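Tail spike protein (Acinetobacter phage vB_AbaP_AS12, PDB 6EU4) probably recognises and cleaves the capsular polysaccharide of its Acinetobacter host as a trimeric phage tailspike. Local coordinates at residues G300-L314 with M328-A340. Sequence-based numbering, arbitrary orientation.
Sequences GADFVGADGSPAKAL and MNEHLHAQNFLYA
Two successive coils of the right-handed parallel beta-helix typical of phage tailspikes meet here, residues 300-314 pairing in parallel with 328-340. Backbone bonds run from Glu330 N to Ala301 O (2.9 Å) through to Leu314 N to Asn336 O, while Gly305 to Pro310 leave the strand as a loop containing a type II turn. His333 O joins the coils beyond this loop by accepting Ala311 N at 2.8 Å. The His333 ring lies flat under the Ala306-Asp307 peptide, with Asp307 N 3.6 Å above its centre and Asp307 CB making a CH-pi contact over the face; ND1 is hydrogen-bonded to Tyr359 OH. Phe303 and His331 point the same way, rings almost parallel (7°) but slid apart, with CE1 of Phe303 3.6 Å from CD2 of His331. Inside, Leu332 CD1 reaches Val304 CG1 (3.7 Å). Leu314, its CG swung opposite the backbone N (chi1 175°), lays CD2 against Asn329 CB (3.7 Å) and Phe337 CE1. Asp302 and Glu330 run side by side, OD2 and OE1 4.4 Å apart, and one water donates to both, while Trp277 NE1 hydrogen-bonds Asp302 OD1. That shared water probably eases the repulsion between the neighbouring carboxylates, whereas backbone bonds and apolar packing bind coil to coil.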
loop_
_atom_site.group_PDB
_atom_site.type_symbol
_atom_site.label_atom_id
_atom_site.label_comp_id
_atom_site.label_asym_id
_atom_site.label_seq_id
_atom_site.Cartn_x
_atom_site.Cartn_y
_atom_site.Cartn_z
ATOM N N GLY A 300 13.039 -0.668 7.840
ATOM C CA GLY A 300 14.374 -0.285 7.440
ATOM C C GLY A 300 15.354 -1.427 7.607
ATOM O O GLY A 300 15.072 -2.443 8.254
ATOM N N ALA A 301 16.536 -1.225 7.036
ATOM C CA ALA A 301 17.596 -2.214 7.141
ATOM C C ALA A 301 18.922 -1.497 6.987
ATOM O O ALA A 301 19.161 -0.849 5.961
ATOM C CB ALA A 301 17.427 -3.289 6.079
ATOM N N ASP A 302 19.752 -1.546 8.016
ATOM C CA ASP A 302 20.996 -0.786 8.028
ATOM C C ASP A 302 22.169 -1.733 8.231
ATOM O O ASP A 302 22.102 -2.671 9.040
ATOM C CB ASP A 302 21.033 0.274 9.153
ATOM C CG ASP A 302 20.143 1.492 8.893
ATOM O OD1 ASP A 302 19.006 1.312 8.433
ATOM O OD2 ASP A 302 20.590 2.637 9.206
ATOM N N PHE A 303 23.255 -1.461 7.511
ATOM C CA PHE A 303 24.541 -2.116 7.757
ATOM C C PHE A 303 24.461 -3.621 7.516
ATOM O O PHE A 303 25.013 -4.423 8.280
ATOM C CB PHE A 303 25.060 -1.829 9.166
ATOM C CG PHE A 303 25.032 -0.378 9.531
ATOM C CD1 PHE A 303 25.768 0.541 8.808
ATOM C CD2 PHE A 303 24.260 0.065 10.588
ATOM C CE1 PHE A 303 25.737 1.894 9.136
ATOM C CE2 PHE A 303 24.219 1.419 10.911
ATOM C CZ PHE A 303 24.955 2.323 10.174
ATOM N N VAL A 304 23.820 -4.012 6.424
ATOM C CA VAL A 304 23.753 -5.408 6.018
ATOM C C VAL A 304 24.920 -5.692 5.076
ATOM O O VAL A 304 25.119 -4.979 4.080
ATOM C CB VAL A 304 22.396 -5.710 5.354
ATOM C CG1 VAL A 304 22.396 -7.074 4.706
ATOM C CG2 VAL A 304 21.304 -5.618 6.418
ATOM N N GLY A 305 25.709 -6.715 5.404
ATOM C CA GLY A 305 26.976 -6.932 4.742
ATOM C C GLY A 305 28.009 -5.928 5.205
ATOM O O GLY A 305 27.711 -4.966 5.925
ATOM N N ALA A 306 29.245 -6.145 4.793
ATOM C CA ALA A 306 30.330 -5.238 5.115
ATOM C C ALA A 306 31.236 -5.119 3.900
ATOM O O ALA A 306 31.303 -6.021 3.065
ATOM C CB ALA A 306 31.134 -5.735 6.326
ATOM N N ASP A 307 31.951 -4.004 3.826
ATOM C CA ASP A 307 32.823 -3.758 2.690
ATOM C C ASP A 307 33.850 -4.869 2.584
ATOM O O ASP A 307 34.606 -5.133 3.532
ATOM C CB ASP A 307 33.498 -2.399 2.853
ATOM C CG ASP A 307 34.028 -1.841 1.546
ATOM O OD1 ASP A 307 33.974 -2.536 0.501
ATOM O OD2 ASP A 307 34.538 -0.708 1.588
ATOM N N GLY A 308 33.872 -5.536 1.437
ATOM C CA GLY A 308 34.743 -6.672 1.213
ATOM C C GLY A 308 34.239 -8.001 1.750
ATOM O O GLY A 308 34.886 -9.032 1.492
ATOM N N SER A 309 33.128 -8.003 2.506
ATOM C CA SER A 309 32.517 -9.209 3.078
ATOM C C SER A 309 31.016 -9.116 2.840
ATOM O O SER A 309 30.228 -8.833 3.760
ATOM C CB SER A 309 32.820 -9.341 4.574
ATOM O OG SER A 309 34.199 -9.538 4.791
ATOM N N PRO A 310 30.592 -9.285 1.594
ATOM C CA PRO A 310 29.185 -9.044 1.253
ATOM C C PRO A 310 28.251 -10.085 1.842
ATOM O O PRO A 310 28.604 -11.255 2.025
ATOM C CB PRO A 310 29.182 -9.110 -0.276
ATOM C CG PRO A 310 30.321 -10.037 -0.599
ATOM C CD PRO A 310 31.385 -9.654 0.407
ATOM N N ALA A 311 27.039 -9.627 2.144
ATOM C CA ALA A 311 25.910 -10.510 2.367
ATOM C C ALA A 311 25.529 -11.158 1.047
ATOM O O ALA A 311 25.892 -10.685 -0.033
ATOM C CB ALA A 311 24.725 -9.721 2.939
ATOM N N LYS A 312 24.788 -12.252 1.124
ATOM C CA LYS A 312 24.260 -12.817 -0.111
ATOM C C LYS A 312 23.155 -11.939 -0.670
ATOM O O LYS A 312 23.137 -11.639 -1.872
ATOM C CB LYS A 312 23.776 -14.244 0.117
ATOM C CG LYS A 312 24.952 -15.220 0.260
ATOM C CD LYS A 312 24.460 -16.683 0.377
ATOM C CE LYS A 312 25.567 -17.665 0.760
ATOM N NZ LYS A 312 26.882 -17.397 0.102
ATOM N N ALA A 313 22.229 -11.511 0.189
ATOM C CA ALA A 313 21.135 -10.648 -0.237
ATOM C C ALA A 313 20.609 -9.855 0.945
ATOM O O ALA A 313 20.608 -10.336 2.079
ATOM C CB ALA A 313 19.979 -11.448 -0.845
ATOM N N LEU A 314 20.092 -8.662 0.667
ATOM C CA LEU A 314 19.332 -7.964 1.700
ATOM C C LEU A 314 18.060 -8.733 2.019
ATOM O O LEU A 314 17.766 -9.018 3.190
ATOM C CB LEU A 314 18.995 -6.535 1.257
ATOM C CG LEU A 314 18.097 -5.724 2.193
ATOM C CD1 LEU A 314 18.636 -5.684 3.612
ATOM C CD2 LEU A 314 17.941 -4.301 1.660
HETATM N N MSE A 328 12.897 1.143 3.487
HETATM C CA MSE A 328 14.225 1.724 3.266
HETATM C C MSE A 328 15.351 0.745 3.540
HETATM O O MSE A 328 15.185 -0.261 4.229
HETATM C CB MSE A 328 14.439 2.957 4.152
HETATM C CG MSE A 328 13.426 4.036 3.931
HETATM SE SE MSE A 328 13.944 5.678 4.844
HETATM C CE MSE A 328 15.606 6.096 3.897
ATOM N N ASN A 329 16.520 1.094 3.023
ATOM C CA ASN A 329 17.759 0.528 3.502
ATOM C C ASN A 329 18.838 1.594 3.406
ATOM O O ASN A 329 18.774 2.497 2.564
ATOM C CB ASN A 329 18.178 -0.724 2.699
ATOM C CG ASN A 329 18.956 -0.384 1.475
ATOM O OD1 ASN A 329 18.390 -0.074 0.418
ATOM N ND2 ASN A 329 20.285 -0.398 1.602
ATOM N N GLU A 330 19.833 1.465 4.281
ATOM C CA GLU A 330 21.014 2.321 4.265
ATOM C C GLU A 330 22.244 1.464 4.527
ATOM O O GLU A 330 22.323 0.807 5.569
ATOM C CB GLU A 330 20.915 3.430 5.328
ATOM C CG GLU A 330 19.705 4.364 5.161
ATOM C CD GLU A 330 19.689 5.548 6.116
ATOM O OE1 GLU A 330 20.772 6.049 6.504
ATOM O OE2 GLU A 330 18.570 5.996 6.452
ATOM N N HIS A 331 23.208 1.510 3.598
ATOM C CA HIS A 331 24.512 0.858 3.682
ATOM C C HIS A 331 24.369 -0.643 3.481
ATOM O O HIS A 331 24.139 -1.399 4.431
ATOM C CB HIS A 331 25.222 1.175 5.007
ATOM C CG HIS A 331 25.350 2.637 5.279
ATOM N ND1 HIS A 331 26.238 3.443 4.604
ATOM C CD2 HIS A 331 24.668 3.445 6.125
ATOM C CE1 HIS A 331 26.094 4.692 5.019
ATOM N NE2 HIS A 331 25.146 4.717 5.941
ATOM N N LEU A 332 24.519 -1.071 2.229
ATOM C CA LEU A 332 24.330 -2.457 1.834
ATOM C C LEU A 332 25.510 -2.901 1.001
ATOM O O LEU A 332 25.823 -2.285 -0.026
ATOM C CB LEU A 332 23.040 -2.632 1.033
ATOM C CG LEU A 332 22.768 -4.063 0.524
ATOM C CD1 LEU A 332 22.547 -4.982 1.695
ATOM C CD2 LEU A 332 21.554 -4.099 -0.399
ATOM N N HIS A 333 26.177 -3.957 1.464
ATOM C CA HIS A 333 27.177 -4.701 0.696
ATOM C C HIS A 333 26.621 -6.116 0.522
ATOM O O HIS A 333 26.694 -6.946 1.439
ATOM C CB HIS A 333 28.528 -4.713 1.399
ATOM C CG HIS A 333 29.156 -3.365 1.519
ATOM N ND1 HIS A 333 30.118 -2.905 0.646
ATOM C CD2 HIS A 333 28.956 -2.373 2.417
ATOM C CE1 HIS A 333 30.486 -1.686 1.004
ATOM N NE2 HIS A 333 29.788 -1.336 2.071
ATOM N N ALA A 334 26.086 -6.401 -0.661
ATOM C CA ALA A 334 25.458 -7.690 -0.908
ATOM C C ALA A 334 25.537 -8.043 -2.384
ATOM O O ALA A 334 25.621 -7.173 -3.245
ATOM C CB ALA A 334 23.994 -7.674 -0.477
ATOM N N GLN A 335 25.475 -9.342 -2.671
ATOM C CA GLN A 335 25.460 -9.775 -4.063
ATOM C C GLN A 335 24.128 -9.456 -4.728
ATOM O O GLN A 335 24.094 -9.088 -5.905
ATOM C CB GLN A 335 25.757 -11.264 -4.159
ATOM C CG GLN A 335 25.921 -11.739 -5.596
ATOM C CD GLN A 335 26.174 -13.234 -5.656
ATOM O OE1 GLN A 335 27.036 -13.747 -4.945
ATOM N NE2 GLN A 335 25.398 -13.939 -6.467
ATOM N N ASN A 336 23.024 -9.617 -4.006
ATOM C CA ASN A 336 21.708 -9.230 -4.499
ATOM C C ASN A 336 21.061 -8.264 -3.522
ATOM O O ASN A 336 21.258 -8.367 -2.308
ATOM C CB ASN A 336 20.727 -10.415 -4.639
ATOM C CG ASN A 336 21.254 -11.592 -5.470
ATOM O OD1 ASN A 336 21.047 -12.741 -5.077
ATOM N ND2 ASN A 336 21.866 -11.334 -6.619
ATOM N N PHE A 337 20.249 -7.356 -4.060
ATOM C CA PHE A 337 19.332 -6.591 -3.228
ATOM C C PHE A 337 18.144 -7.469 -2.859
ATOM O O PHE A 337 17.856 -7.667 -1.678
ATOM C CB PHE A 337 18.899 -5.322 -3.966
ATOM C CG PHE A 337 17.861 -4.487 -3.257
ATOM C CD1 PHE A 337 18.238 -3.464 -2.397
ATOM C CD2 PHE A 337 16.514 -4.673 -3.527
ATOM C CE1 PHE A 337 17.290 -2.674 -1.783
ATOM C CE2 PHE A 337 15.550 -3.911 -2.916
ATOM C CZ PHE A 337 15.933 -2.888 -2.047
ATOM N N LEU A 338 17.499 -8.054 -3.866
ATOM C CA LEU A 338 16.393 -8.975 -3.691
ATOM C C LEU A 338 16.711 -10.228 -4.483
ATOM O O LEU A 338 16.974 -10.156 -5.691
ATOM C CB LEU A 338 15.081 -8.378 -4.176
ATOM C CG LEU A 338 13.906 -9.374 -4.274
ATOM C CD1 LEU A 338 13.548 -9.948 -2.916
ATOM C CD2 LEU A 338 12.708 -8.661 -4.911
ATOM N N TYR A 339 16.718 -11.358 -3.797
ATOM C CA TYR A 339 16.632 -12.664 -4.428
ATOM C C TYR A 339 15.189 -13.145 -4.290
ATOM O O TYR A 339 14.706 -13.335 -3.173
ATOM C CB TYR A 339 17.593 -13.657 -3.776
ATOM C CG TYR A 339 17.469 -15.034 -4.364
ATOM C CD1 TYR A 339 18.176 -15.378 -5.499
ATOM C CD2 TYR A 339 16.623 -15.986 -3.799
ATOM C CE1 TYR A 339 18.061 -16.653 -6.066
ATOM C CE2 TYR A 339 16.506 -17.256 -4.349
ATOM C CZ TYR A 339 17.216 -17.574 -5.491
ATOM O OH TYR A 339 17.101 -18.826 -6.063
ATOM N N ALA A 340 14.509 -13.343 -5.419
ATOM C CA ALA A 340 13.108 -13.762 -5.442
ATOM C C ALA A 340 13.010 -15.038 -6.259
ATOM O O ALA A 340 13.376 -15.052 -7.442
ATOM C CB ALA A 340 12.200 -12.689 -6.042
HETATM O O HOH W 1 21.282 -1.884 4.109
HETATM O O HOH W 2 22.492 4.501 8.407
HETATM O O HOH W 3 26.731 -2.485 5.193
HETATM O O HOH W 4 22.139 -14.552 -3.224
#